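Local coordinates for CREG-like beta-barrel domain-containing protein (Agrobacterium tumefaciens, PDB 3DNH) that is of unknown function but has a CREG-like split beta-barrel of the pyridoxamine 5'-phosphate oxidase family, and so may bind a flavin or similar cofactor, at residues Pro8-Pro13 and Thr108-Ala113; Glu27-Ala32 and Pro169-Thr174; Arg81-Asp86 and Arg145-Arg150; Ala126-Arg131 and Lys136-Leu141; Arg192-Lys197 and Arg213-Ser218. All blocks are in the same frame, centred on the assembly; numbering follows the deposited sequence.

How the contacts relate
From the N terminus, contact 1 brings the arm 8-13 back to barrel strand 106-115. Contact 2 joins the start of helix 28-38 to the short helix 169-172 and so encloses all the barrel strands in sequence. Within that span, contact 3 ties helix 78-85 to strand 144-157, and contact 4, lying in turn between the two segments of contact 3, folds helix 135-138 back on helix 121-131. Contact 1 crosses both 2 and 3 along the chain. It also touches both in space, through L109 packing on L172 and on L149. Contact 5 follows separately, joining helix 180-194 to the three-stranded sheet; its centre lies about 36 Å from that of contact 1.

Contact 1. Residues Pro8-Pro13 and Thr108-Ala113; sequences PPVITP and TLVGRA
V110 meets V10 and I11 with one methyl each, so that the two branches of a single barrel valine serve two consecutive residues of the N-terminal arm. Its CG1 stands anti to the backbone N (chi1 176°) and takes the V10 side: V10 CG2 lies 3.6 Å from V110 CG1, the two side chains sliding past each other in opposite directions. The other branch, V110 CG2, is turned to I11 and lies 3.8 Å from I11 CG1. I11 holds CG1 beside its own backbone N (chi1 -55°) and continues nearly straight to CD1, which also touches V110 CG2. The isoleucine thus reaches the strand with the end of its longer branch, although its CB is not directed there. V110 belongs to strand 106-115 of the split barrel, bonded through its backbone to E152 and G153 of the next strand. Y53 of the second subunit packs on both V10 and V110, while V10 O accepts from S51 OG and T12 N donates to D48 OD2, both of that same subunit. Across the two segments the attraction is therefore purely apolar and has little directional character; the polar bonds to the second subunit probably fix the course of the arm.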
# COMPACT_ATOMS: atom_id res chain seq x y z
N PRO A 8 21.55 4.29 -18.00
CA PRO A 8 20.24 4.89 -18.29
C PRO A 8 19.43 5.27 -17.03
O PRO A 8 19.65 4.70 -15.95
CB PRO A 8 19.53 3.78 -19.07
CG PRO A 8 20.18 2.52 -18.59
CD PRO A 8 21.62 2.89 -18.47
N PRO A 9 18.51 6.25 -17.17
CA PRO A 9 17.61 6.55 -16.06
C PRO A 9 16.96 5.27 -15.52
O PRO A 9 16.59 4.38 -16.30
CB PRO A 9 16.56 7.47 -16.68
CG PRO A 9 16.82 7.47 -18.15
CD PRO A 9 18.25 7.12 -18.33
N VAL A 10 16.87 5.15 -14.20
CA VAL A 10 16.29 3.92 -13.61
C VAL A 10 14.78 3.76 -13.97
O VAL A 10 14.24 2.65 -14.05
CB VAL A 10 16.61 3.78 -12.08
CG1 VAL A 10 18.14 3.81 -11.84
CG2 VAL A 10 15.95 4.86 -11.28
N ILE A 11 14.13 4.89 -14.22
CA ILE A 11 12.77 4.88 -14.73
C ILE A 11 12.87 5.40 -16.15
O ILE A 11 13.31 6.53 -16.34
CB ILE A 11 11.84 5.80 -13.91
CG1 ILE A 11 11.87 5.43 -12.41
CG2 ILE A 11 10.40 5.79 -14.52
CD1 ILE A 11 11.24 6.45 -11.45
N THR A 12 12.49 4.58 -17.13
CA THR A 12 12.39 5.04 -18.51
C THR A 12 11.24 6.04 -18.64
O THR A 12 10.10 5.71 -18.29
CB THR A 12 12.23 3.86 -19.46
OG1 THR A 12 13.36 2.99 -19.27
CG2 THR A 12 12.15 4.30 -20.94
N PRO A 13 11.54 7.29 -19.08
CA PRO A 13 10.52 8.32 -19.25
C PRO A 13 9.40 7.89 -20.19
O PRO A 13 9.64 7.18 -21.19
CB PRO A 13 11.30 9.48 -19.89
CG PRO A 13 12.66 9.29 -19.46
CD PRO A 13 12.87 7.80 -19.45
N THR A 108 6.58 7.36 -5.94
CA THR A 108 7.38 6.18 -6.25
C THR A 108 8.87 6.53 -6.26
O THR A 108 9.28 7.47 -6.94
CB THR A 108 6.94 5.51 -7.59
OG1 THR A 108 5.58 5.11 -7.47
CG2 THR A 108 7.78 4.28 -7.87
N LEU A 109 9.66 5.78 -5.49
CA LEU A 109 11.10 5.96 -5.42
C LEU A 109 11.76 4.67 -5.87
O LEU A 109 11.49 3.61 -5.31
CB LEU A 109 11.54 6.35 -4.00
CG LEU A 109 10.79 7.50 -3.29
CD1 LEU A 109 11.21 7.55 -1.82
CD2 LEU A 109 11.12 8.85 -3.95
N VAL A 110 12.60 4.77 -6.91
CA VAL A 110 13.30 3.63 -7.46
C VAL A 110 14.78 3.75 -7.11
O VAL A 110 15.36 4.81 -7.28
CB VAL A 110 13.06 3.54 -8.97
CG1 VAL A 110 13.87 2.40 -9.59
CG2 VAL A 110 11.56 3.40 -9.25
N GLY A 111 15.41 2.67 -6.65
CA GLY A 111 16.86 2.70 -6.37
C GLY A 111 17.42 1.40 -5.84
O GLY A 111 16.99 0.33 -6.27
N ARG A 112 18.39 1.49 -4.93
CA ARG A 112 19.01 0.29 -4.34
C ARG A 112 18.77 0.18 -2.84
O ARG A 112 18.70 1.19 -2.14
CB ARG A 112 20.50 0.18 -4.69
CG ARG A 112 20.73 -0.15 -6.16
CD ARG A 112 22.17 -0.01 -6.60
NE ARG A 112 22.22 -0.29 -8.03
CZ ARG A 112 22.25 -1.52 -8.58
NH1 ARG A 112 22.24 -1.64 -9.90
NH2 ARG A 112 22.30 -2.61 -7.81
N ALA A 113 18.55 -1.05 -2.38
CA ALA A 113 18.44 -1.36 -0.97
C ALA A 113 19.83 -1.60 -0.44
O ALA A 113 20.42 -2.68 -0.68
CB ALA A 113 17.61 -2.60 -0.79

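Contact 2. Residues Glu27-Ala32 and Pro169-Thr174; sequences EAVRVA and PADLRT
A32, which meets L172 across the contact, donates its backbone N-H to A28 O, N to O 2.9 Å, in the first turn of helix 28-38, and V29, the residue facing D171, is held by the N-cap of the same helix. Here E27 OE1 accepts from V29 N at 3.0 Å, approached from above the carboxylate plane rather than within it. The carboxylate thus sits at the positive end of the helix, which would probably favour its charged form. Beside this capped turn of the split-barrel protein runs the short, weakly bonded helix 169-172. V29 and D171 cross at about a right angle, with V29 CG2 3.6 Å from D171 OD2, a van der Waals contact; that oxygen accepts a hydrogen bond from T168 N. The second methyl, V29 CG1, stands anti to the backbone N (chi1 166°), which takes it to the backbone oxygen D171 O. Deeper in, L172 and A32 form the apolar part of the contact. The two helices are laid against the barrel together: A32 also packs on L107, and L172 on L109 and V154. Of the two leucine methyls it is L172 CD2 that reaches A32 CB, at 3.7 Å.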
# COMPACT_ATOMS: atom_id res chain seq x y z
N GLU A 27 2.52 21.48 -6.18
CA GLU A 27 3.93 21.67 -6.51
C GLU A 27 4.65 20.39 -6.26
O GLU A 27 4.87 19.99 -5.11
CB GLU A 27 4.57 22.82 -5.74
CG GLU A 27 5.81 23.41 -6.46
CD GLU A 27 7.08 22.60 -6.21
OE1 GLU A 27 7.43 21.78 -7.08
OE2 GLU A 27 7.71 22.77 -5.14
N ALA A 28 5.03 19.76 -7.36
CA ALA A 28 5.52 18.41 -7.37
C ALA A 28 6.47 18.12 -6.22
O ALA A 28 6.26 17.15 -5.49
CB ALA A 28 6.15 18.08 -8.70
N VAL A 29 7.49 18.96 -6.04
CA VAL A 29 8.58 18.72 -5.08
C VAL A 29 8.04 18.77 -3.64
O VAL A 29 8.30 17.88 -2.83
CB VAL A 29 9.77 19.70 -5.29
CG1 VAL A 29 10.72 19.69 -4.10
CG2 VAL A 29 10.51 19.35 -6.57
N ARG A 30 7.24 19.78 -3.35
CA ARG A 30 6.66 19.96 -2.03
C ARG A 30 5.65 18.86 -1.68
O ARG A 30 5.76 18.23 -0.62
CB ARG A 30 6.07 21.38 -1.93
CG ARG A 30 5.16 21.57 -0.74
CD ARG A 30 5.79 21.21 0.63
NE ARG A 30 5.35 22.24 1.57
CZ ARG A 30 4.22 22.23 2.25
NH1 ARG A 30 3.39 21.20 2.19
NH2 ARG A 30 3.94 23.25 3.04
N VAL A 31 4.71 18.57 -2.57
CA VAL A 31 3.79 17.44 -2.36
C VAL A 31 4.56 16.13 -2.15
O VAL A 31 4.23 15.32 -1.27
CB VAL A 31 2.79 17.29 -3.56
CG1 VAL A 31 2.04 15.97 -3.47
CG2 VAL A 31 1.80 18.44 -3.59
N ALA A 32 5.60 15.91 -2.97
CA ALA A 32 6.48 14.75 -2.83
C ALA A 32 7.18 14.65 -1.47
O ALA A 32 7.20 13.59 -0.88
CB ALA A 32 7.53 14.73 -3.97
N PRO A 169 16.03 12.81 -7.36
CA PRO A 169 16.41 12.38 -6.02
C PRO A 169 16.90 13.51 -5.11
O PRO A 169 16.51 13.56 -3.94
CB PRO A 169 17.51 11.36 -6.30
CG PRO A 169 17.05 10.71 -7.56
CD PRO A 169 16.57 11.89 -8.39
N ALA A 170 17.73 14.42 -5.65
CA ALA A 170 18.23 15.58 -4.91
C ALA A 170 17.12 16.49 -4.40
O ALA A 170 17.26 17.09 -3.34
CB ALA A 170 19.21 16.41 -5.80
N ASP A 171 16.04 16.60 -5.19
CA ASP A 171 14.90 17.44 -4.82
C ASP A 171 14.23 16.95 -3.54
O ASP A 171 13.64 17.71 -2.80
CB ASP A 171 13.83 17.44 -5.91
CG ASP A 171 14.13 18.39 -7.05
OD1 ASP A 171 14.96 19.32 -6.91
OD2 ASP A 171 13.53 18.18 -8.12
N LEU A 172 14.30 15.64 -3.31
CA LEU A 172 13.65 15.09 -2.14
C LEU A 172 14.49 15.19 -0.89
O LEU A 172 13.93 15.18 0.23
CB LEU A 172 13.24 13.64 -2.36
CG LEU A 172 12.31 13.34 -3.51
CD1 LEU A 172 11.82 11.91 -3.29
CD2 LEU A 172 11.15 14.31 -3.54
N ARG A 173 15.81 15.24 -1.03
CA ARG A 173 16.69 15.23 0.14
C ARG A 173 16.69 16.51 0.93
O ARG A 173 16.55 17.58 0.35
CB ARG A 173 18.13 14.94 -0.25
CG ARG A 173 18.52 13.47 -0.05
CD ARG A 173 20.04 13.32 -0.20
NE ARG A 173 20.59 14.24 -1.20
CZ ARG A 173 20.67 14.01 -2.51
NH1 ARG A 173 20.23 12.86 -3.04
NH2 ARG A 173 21.18 14.94 -3.31
N THR A 174 16.88 16.40 2.24
CA THR A 174 17.12 17.61 3.04
C THR A 174 18.59 17.91 3.21
O THR A 174 19.33 17.10 3.75
CB THR A 174 16.47 17.49 4.43
OG1 THR A 174 15.08 17.21 4.25
CG2 THR A 174 16.65 18.79 5.21

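Contact 3. Residues Arg81-Asp86 and Arg145-Arg150; sequences RNMETD and RLYRLR
A Met-aromatic contact seats helix 78-85 on strand 144-157 of the split barrel, with M83, present as selenomethionine, lying over one face of the Y147 ring. M83 SE is 4.3 Å from the centroid of the Y147 ring and only 14° off its normal. A bend at the last torsion (chi3 -72°) brings the methyl over the same ring, displaced toward the rim, and M83 CE makes a CH-pi contact 4.0 Å from the Y147 centroid. F71 also meets the tyrosine ring, and M83 packs further on A113 and T46. One helical position on, E84 crosses R145 at about a right angle. Their salt bridge is long, E84 OE2 to R145 NH1 3.9 Å, and rests on charge alone: the planes stand 61° apart and the oxygen lies well out of the guanidinium plane. The closest approach is instead that of the methylene carbon E84 CG to R145 NH1, at 3.4 Å and oblique to the guanidinium. A water supplies the directional link, giving a proton to E84 OE2 at 2.9 Å while accepting from R145 NH1 at 3.1 Å and from Y147 OH; it lies in the planes of both ring and guanidinium. E84 has a second salt-bridge partner in R115. On the far side of the helix, R81 NE and R81 NH2 both donate to N82 OD1, from the same face of its amide.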
# COMPACT_ATOMS: atom_id res chain seq x y z
N ARG A 81 15.56 -12.21 0.90
CA ARG A 81 16.30 -13.07 -0.01
C ARG A 81 16.54 -12.36 -1.33
O ARG A 81 17.68 -12.34 -1.82
CB ARG A 81 15.54 -14.40 -0.25
CG ARG A 81 16.36 -15.58 -0.91
CD ARG A 81 16.40 -15.56 -2.46
NE ARG A 81 15.08 -15.26 -3.04
CZ ARG A 81 14.11 -16.14 -3.21
NH1 ARG A 81 14.31 -17.42 -2.88
NH2 ARG A 81 12.95 -15.76 -3.74
N ASN A 82 15.46 -11.84 -1.93
CA ASN A 82 15.56 -11.23 -3.27
C ASN A 82 16.59 -10.11 -3.25
O ASN A 82 17.49 -10.07 -4.12
CB ASN A 82 14.20 -10.71 -3.77
CG ASN A 82 13.23 -11.83 -4.11
OD1 ASN A 82 13.64 -12.97 -4.26
ND2 ASN A 82 11.94 -11.50 -4.21
N MSE A 83 16.49 -9.26 -2.23
CA MSE A 83 17.42 -8.16 -2.03
C MSE A 83 18.89 -8.58 -1.80
O MSE A 83 19.78 -7.87 -2.22
CB MSE A 83 16.92 -7.25 -0.89
CG MSE A 83 15.69 -6.43 -1.28
SE MSE A 83 15.12 -5.14 0.08
CE MSE A 83 14.37 -6.38 1.44
N GLU A 84 19.12 -9.74 -1.17
CA GLU A 84 20.49 -10.33 -1.13
C GLU A 84 20.99 -10.57 -2.55
O GLU A 84 22.11 -10.20 -2.90
CB GLU A 84 20.54 -11.68 -0.40
CG GLU A 84 20.75 -11.66 1.11
CD GLU A 84 21.73 -10.57 1.61
OE1 GLU A 84 22.91 -10.88 1.88
OE2 GLU A 84 21.29 -9.39 1.76
N THR A 85 20.15 -11.21 -3.36
CA THR A 85 20.51 -11.59 -4.73
C THR A 85 20.66 -10.38 -5.69
O THR A 85 21.53 -10.41 -6.56
CB THR A 85 19.53 -12.65 -5.29
OG1 THR A 85 18.19 -12.14 -5.33
CG2 THR A 85 19.54 -13.92 -4.43
N ASP A 86 19.85 -9.33 -5.52
CA ASP A 86 19.79 -8.17 -6.42
C ASP A 86 19.17 -7.00 -5.65
O ASP A 86 18.00 -7.06 -5.21
CB ASP A 86 18.91 -8.52 -7.64
CG ASP A 86 18.90 -7.44 -8.73
OD1 ASP A 86 19.03 -6.23 -8.45
OD2 ASP A 86 18.74 -7.84 -9.90
N ARG A 145 16.81 -7.59 9.67
CA ARG A 145 17.68 -6.91 8.67
C ARG A 145 17.23 -5.47 8.43
O ARG A 145 16.04 -5.20 8.31
CB ARG A 145 17.72 -7.67 7.35
CG ARG A 145 18.42 -9.02 7.44
CD ARG A 145 18.80 -9.57 6.10
NE ARG A 145 19.28 -10.94 6.29
CZ ARG A 145 19.36 -11.84 5.32
NH1 ARG A 145 19.00 -11.53 4.08
NH2 ARG A 145 19.79 -13.07 5.60
N LEU A 146 18.19 -4.57 8.32
CA LEU A 146 17.92 -3.14 8.25
C LEU A 146 18.49 -2.56 6.94
O LEU A 146 19.66 -2.79 6.63
CB LEU A 146 18.62 -2.53 9.43
CG LEU A 146 18.08 -1.31 10.14
CD1 LEU A 146 16.66 -0.95 9.74
CD2 LEU A 146 18.22 -1.63 11.64
N TYR A 147 17.69 -1.80 6.20
CA TYR A 147 18.12 -1.30 4.87
C TYR A 147 17.79 0.16 4.71
O TYR A 147 16.79 0.58 5.20
CB TYR A 147 17.33 -1.99 3.79
CG TYR A 147 17.32 -3.49 3.83
CD1 TYR A 147 18.15 -4.23 2.99
CD2 TYR A 147 16.40 -4.17 4.63
CE1 TYR A 147 18.11 -5.64 2.99
CE2 TYR A 147 16.37 -5.51 4.66
CZ TYR A 147 17.21 -6.25 3.83
OH TYR A 147 17.11 -7.60 3.88
N ARG A 148 18.59 0.94 3.98
CA ARG A 148 18.07 2.24 3.54
C ARG A 148 17.99 2.30 2.02
O ARG A 148 18.74 1.61 1.30
CB ARG A 148 18.83 3.44 4.19
CG ARG A 148 20.28 3.45 3.91
CD ARG A 148 20.98 4.77 4.33
NE ARG A 148 21.07 4.95 5.76
CZ ARG A 148 22.10 4.54 6.52
NH1 ARG A 148 23.14 3.89 6.01
NH2 ARG A 148 22.06 4.76 7.82
N LEU A 149 17.03 3.08 1.56
CA LEU A 149 16.83 3.26 0.14
C LEU A 149 17.87 4.24 -0.36
O LEU A 149 18.00 5.35 0.17
CB LEU A 149 15.40 3.78 -0.15
CG LEU A 149 15.14 4.11 -1.62
CD1 LEU A 149 15.30 2.91 -2.54
CD2 LEU A 149 13.74 4.72 -1.75
N ARG A 150 18.63 3.81 -1.37
CA ARG A 150 19.44 4.72 -2.15
C ARG A 150 18.60 5.13 -3.35
O ARG A 150 18.46 4.35 -4.28
CB ARG A 150 20.71 4.04 -2.63
CG ARG A 150 21.76 5.02 -3.08
CD ARG A 150 22.93 4.39 -3.83
NE ARG A 150 23.26 3.02 -3.43
CZ ARG A 150 24.01 2.20 -4.16
NH1 ARG A 150 24.49 2.60 -5.32
NH2 ARG A 150 24.28 0.96 -3.75
O HOH W 1 18.50 -9.01 2.35

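Contact 4. Residues Ala126-Arg131 and Lys136-Leu141; sequences ARYIAR and KLYLSL
This is a mostly apolar surface contact between two consecutive helices, 121-131 and 135-138, which fold back on each other in the helical connection between barrel strands 106-115 and 144-157. I129 lies at its middle. Its CD1 comes up against the backbone in the first turn of helix 135-138, 3.3 Å from K136 N, while its other branch, I129 CG2, touches K136 NZ, also at 3.3 Å. The lysine runs across the isoleucine at about a right angle, and bends at chi3 and chi4 bring its ammonium group back toward the first helix. There a water joins the two segments, accepting from K136 NZ and donating to I129 O at 2.6 Å, which gives the charged group a polar link beside an apolar branch. L139 sits at the junction of two residues of the first helix: L139 CD1 is 3.9 Å from I129 CD1 and equally far from Y128 CD2. Y128, with CG anti to its backbone N (chi1 -166°), is aimed at the second helix, whereas Y138 swings inward from the crowded position between N and carbonyl carbon (chi1 60°). The two tyrosine side chains cross at about a right angle. Their hydroxyls are not bonded to each other: Y128 OH is paired with N60 ND2, and Y138 OH with D100 OD2 of the second subunit, whose L102 packs on both tyrosines. Y138 OH arrives at the edge of the Y128 ring, near its plane and 3.7 Å from Y128 CE2.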
# COMPACT_ATOMS: atom_id res chain seq x y z
N ALA A 126 16.06 2.79 17.37
CA ALA A 126 15.35 3.73 18.20
C ALA A 126 14.45 4.65 17.31
O ALA A 126 13.28 4.88 17.64
CB ALA A 126 16.32 4.54 19.03
N ARG A 127 14.99 5.07 16.17
CA ARG A 127 14.21 5.87 15.21
C ARG A 127 12.95 5.16 14.70
O ARG A 127 11.87 5.75 14.59
CB ARG A 127 15.07 6.27 14.03
CG ARG A 127 16.00 7.38 14.29
CD ARG A 127 17.00 7.47 13.13
NE ARG A 127 17.93 8.57 13.32
CZ ARG A 127 18.97 8.85 12.53
NH1 ARG A 127 19.28 8.05 11.50
NH2 ARG A 127 19.72 9.92 12.82
N TYR A 128 13.09 3.86 14.41
CA TYR A 128 11.99 3.07 13.93
C TYR A 128 10.90 2.83 14.98
O TYR A 128 9.71 2.97 14.69
CB TYR A 128 12.56 1.73 13.47
CG TYR A 128 11.63 0.88 12.65
CD1 TYR A 128 11.63 0.98 11.25
CD2 TYR A 128 10.85 -0.09 13.25
CE1 TYR A 128 10.81 0.16 10.48
CE2 TYR A 128 10.04 -0.92 12.50
CZ TYR A 128 10.03 -0.81 11.11
OH TYR A 128 9.25 -1.67 10.38
N ILE A 129 11.32 2.43 16.19
CA ILE A 129 10.46 2.24 17.35
C ILE A 129 9.60 3.47 17.66
O ILE A 129 8.44 3.35 18.05
CB ILE A 129 11.30 1.90 18.63
CG1 ILE A 129 11.81 0.43 18.64
CG2 ILE A 129 10.53 2.15 19.91
CD1 ILE A 129 10.83 -0.53 18.23
N ALA A 130 10.20 4.64 17.48
CA ALA A 130 9.54 5.94 17.68
C ALA A 130 8.26 6.03 16.83
O ALA A 130 7.29 6.60 17.28
CB ALA A 130 10.52 7.08 17.34
N ARG A 131 8.25 5.42 15.64
CA ARG A 131 7.08 5.46 14.78
C ARG A 131 6.20 4.23 14.91
O ARG A 131 4.98 4.31 14.66
CB ARG A 131 7.50 5.62 13.30
CG ARG A 131 7.85 7.00 12.90
CD ARG A 131 8.22 6.99 11.40
NE ARG A 131 8.18 8.33 10.86
CZ ARG A 131 8.17 8.64 9.56
NH1 ARG A 131 8.16 7.69 8.63
NH2 ARG A 131 8.12 9.92 9.19
N LYS A 136 8.91 -3.07 18.91
CA LYS A 136 9.61 -3.40 20.15
C LYS A 136 9.69 -4.90 20.31
O LYS A 136 10.60 -5.41 20.95
CB LYS A 136 8.90 -2.79 21.37
CG LYS A 136 8.96 -1.26 21.42
CD LYS A 136 8.23 -0.72 22.66
CE LYS A 136 7.40 0.52 22.34
NZ LYS A 136 8.18 1.81 22.26
N LEU A 137 8.74 -5.58 19.67
CA LEU A 137 8.61 -7.02 19.75
C LEU A 137 9.27 -7.71 18.58
O LEU A 137 10.16 -8.53 18.78
CB LEU A 137 7.12 -7.42 19.86
CG LEU A 137 6.72 -8.78 20.44
CD1 LEU A 137 6.76 -9.91 19.36
CD2 LEU A 137 7.54 -9.15 21.71
N TYR A 138 8.82 -7.41 17.36
CA TYR A 138 9.29 -8.15 16.17
C TYR A 138 10.70 -7.84 15.68
O TYR A 138 11.24 -8.59 14.87
CB TYR A 138 8.29 -8.12 15.02
CG TYR A 138 7.96 -6.74 14.48
CD1 TYR A 138 8.84 -6.07 13.62
CD2 TYR A 138 6.73 -6.12 14.80
CE1 TYR A 138 8.54 -4.81 13.12
CE2 TYR A 138 6.42 -4.86 14.29
CZ TYR A 138 7.32 -4.21 13.45
OH TYR A 138 7.01 -2.97 12.96
N LEU A 139 11.29 -6.73 16.13
CA LEU A 139 12.72 -6.47 15.92
C LEU A 139 13.54 -7.32 16.91
O LEU A 139 14.68 -7.67 16.63
CB LEU A 139 13.07 -4.99 16.09
CG LEU A 139 12.41 -3.93 15.20
CD1 LEU A 139 12.86 -2.50 15.59
CD2 LEU A 139 12.74 -4.22 13.77
N SER A 140 12.96 -7.66 18.06
CA SER A 140 13.63 -8.51 19.05
C SER A 140 13.60 -9.98 18.61
O SER A 140 13.99 -10.87 19.37
CB SER A 140 12.99 -8.36 20.45
OG SER A 140 13.45 -7.19 21.12
N LEU A 141 13.14 -10.23 17.39
CA LEU A 141 13.11 -11.58 16.85
C LEU A 141 14.36 -11.86 16.02
O LEU A 141 14.93 -10.93 15.47
CB LEU A 141 11.83 -11.80 16.02
CG LEU A 141 10.55 -11.98 16.86
CD1 LEU A 141 9.26 -11.79 16.03
CD2 LEU A 141 10.55 -13.33 17.59
O HOH W 2 7.35 4.04 20.25

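Contact 5. Residues Arg192-Lys197 and Arg213-Ser218; sequences RLNAIK and RWKITS
With chi1 at -75° and chi2 at -32°, N194 turns the O and N edge of its amide to the I216 backbone, so that one side chain pairs with both polar backbone atoms of a single residue. I216 belongs to strand 215-220, an outermost strand of the three-stranded antiparallel sheet, and the asparagine uses edge N-H and C=O groups of the kind a further strand could pair with. N194 OD1 accepts from I216 N at 2.7 Å, and N194 ND2 donates to I216 O at 3.0 Å with an N-H...O angle of 172°. In each bond the donor lies in the carbonyl plane on a lone pair, and this two-point grip fixes the rotation of the amide. Toward the neighbouring strand 223-227, K215 makes backbone bonds with A227, and T217 and S218 both face D225, a classic beta bulge. On one side of the amide plane lies an apolar contact: L193 CB meets I216 CD1 at 3.5 Å, with L193 packing further on F247 and L251, and I216 on L203. K215 folds over the other side, its CD 3.6 Å from N194 CG. The bend at its chi2 brings the ammonium group back to the asparagine's own carbonyl, where K215 NZ donates to N194 O at 3.0 Å, tilted from the carbonyl plane.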
# COMPACT_ATOMS: atom_id res chain seq x y z
N ARG A 192 13.59 17.92 24.74
CA ARG A 192 13.18 19.10 25.45
C ARG A 192 11.74 19.43 25.18
O ARG A 192 10.97 19.58 26.06
CB ARG A 192 14.02 20.28 25.04
CG ARG A 192 14.45 21.17 26.16
CD ARG A 192 14.37 22.63 25.90
NE ARG A 192 14.41 23.02 24.52
CZ ARG A 192 13.56 23.87 23.97
NH1 ARG A 192 12.65 24.42 24.68
NH2 ARG A 192 13.66 24.14 22.71
N LEU A 193 11.43 19.56 23.91
CA LEU A 193 10.10 19.90 23.42
C LEU A 193 9.06 18.84 23.72
O LEU A 193 7.93 19.20 24.06
CB LEU A 193 10.12 20.20 21.91
CG LEU A 193 10.90 21.50 21.61
CD1 LEU A 193 11.09 21.71 20.11
CD2 LEU A 193 10.16 22.67 22.29
N ASN A 194 9.42 17.56 23.59
CA ASN A 194 8.52 16.46 23.92
C ASN A 194 8.18 16.44 25.39
O ASN A 194 7.16 15.86 25.77
CB ASN A 194 9.08 15.06 23.50
CG ASN A 194 8.99 14.81 22.00
OD1 ASN A 194 8.09 15.31 21.34
ND2 ASN A 194 9.98 14.07 21.43
N ALA A 195 9.00 17.06 26.23
CA ALA A 195 8.72 17.14 27.67
C ALA A 195 7.75 18.28 28.02
O ALA A 195 7.28 18.39 29.18
CB ALA A 195 10.07 17.29 28.47
N ILE A 196 7.43 19.12 27.04
CA ILE A 196 6.45 20.18 27.29
C ILE A 196 5.12 19.51 26.93
O ILE A 196 4.87 19.24 25.77
CB ILE A 196 6.72 21.50 26.48
CG1 ILE A 196 8.13 22.04 26.79
CG2 ILE A 196 5.64 22.60 26.79
CD1 ILE A 196 8.57 23.32 25.95
N LYS A 197 4.33 19.19 27.94
CA LYS A 197 3.06 18.51 27.72
C LYS A 197 2.21 19.27 26.68
O LYS A 197 2.01 20.50 26.81
CB LYS A 197 2.33 18.31 29.04
CG LYS A 197 1.00 17.57 28.92
CD LYS A 197 0.57 17.10 30.26
CE LYS A 197 -0.74 16.41 30.23
NZ LYS A 197 -1.04 15.99 31.61
N ARG A 213 -1.81 11.98 20.90
CA ARG A 213 -0.59 11.84 21.69
C ARG A 213 0.56 11.83 20.70
O ARG A 213 0.98 10.78 20.20
CB ARG A 213 -0.62 10.63 22.64
CG ARG A 213 -1.85 10.58 23.65
CD ARG A 213 -2.40 11.98 24.12
NE ARG A 213 -1.53 12.76 25.03
CZ ARG A 213 -1.08 14.01 24.82
NH1 ARG A 213 -1.39 14.67 23.71
NH2 ARG A 213 -0.32 14.62 25.75
N TRP A 214 1.00 13.04 20.37
CA TRP A 214 2.10 13.29 19.42
C TRP A 214 3.48 13.37 20.08
O TRP A 214 3.60 13.79 21.24
CB TRP A 214 1.83 14.61 18.70
CG TRP A 214 0.69 14.49 17.76
CD1 TRP A 214 -0.62 14.75 18.02
CD2 TRP A 214 0.74 14.00 16.42
NE1 TRP A 214 -1.38 14.52 16.91
CE2 TRP A 214 -0.58 14.03 15.91
CE3 TRP A 214 1.77 13.56 15.58
CZ2 TRP A 214 -0.90 13.63 14.60
CZ3 TRP A 214 1.47 13.18 14.28
CH2 TRP A 214 0.14 13.22 13.80
N LYS A 215 4.50 12.98 19.33
CA LYS A 215 5.90 13.21 19.71
C LYS A 215 6.67 13.72 18.50
O LYS A 215 6.38 13.31 17.38
CB LYS A 215 6.56 11.92 20.21
CG LYS A 215 6.05 11.42 21.62
CD LYS A 215 6.49 12.37 22.77
CE LYS A 215 5.81 12.05 24.13
NZ LYS A 215 6.05 13.08 25.23
N ILE A 216 7.62 14.64 18.73
CA ILE A 216 8.61 15.01 17.74
C ILE A 216 9.54 13.86 17.56
O ILE A 216 10.07 13.34 18.55
CB ILE A 216 9.43 16.19 18.17
CG1 ILE A 216 8.51 17.40 18.31
CG2 ILE A 216 10.62 16.46 17.18
CD1 ILE A 216 9.15 18.58 18.93
N THR A 217 9.71 13.43 16.31
CA THR A 217 10.61 12.34 15.99
C THR A 217 11.92 12.85 15.42
O THR A 217 12.96 12.19 15.58
CB THR A 217 9.97 11.27 15.04
OG1 THR A 217 9.55 11.90 13.82
CG2 THR A 217 8.73 10.65 15.73
N SER A 218 11.89 14.03 14.78
CA SER A 218 13.03 14.52 14.07
C SER A 218 12.90 15.99 13.78
O SER A 218 11.84 16.44 13.35
CB SER A 218 13.21 13.71 12.76
OG SER A 218 14.46 13.92 12.16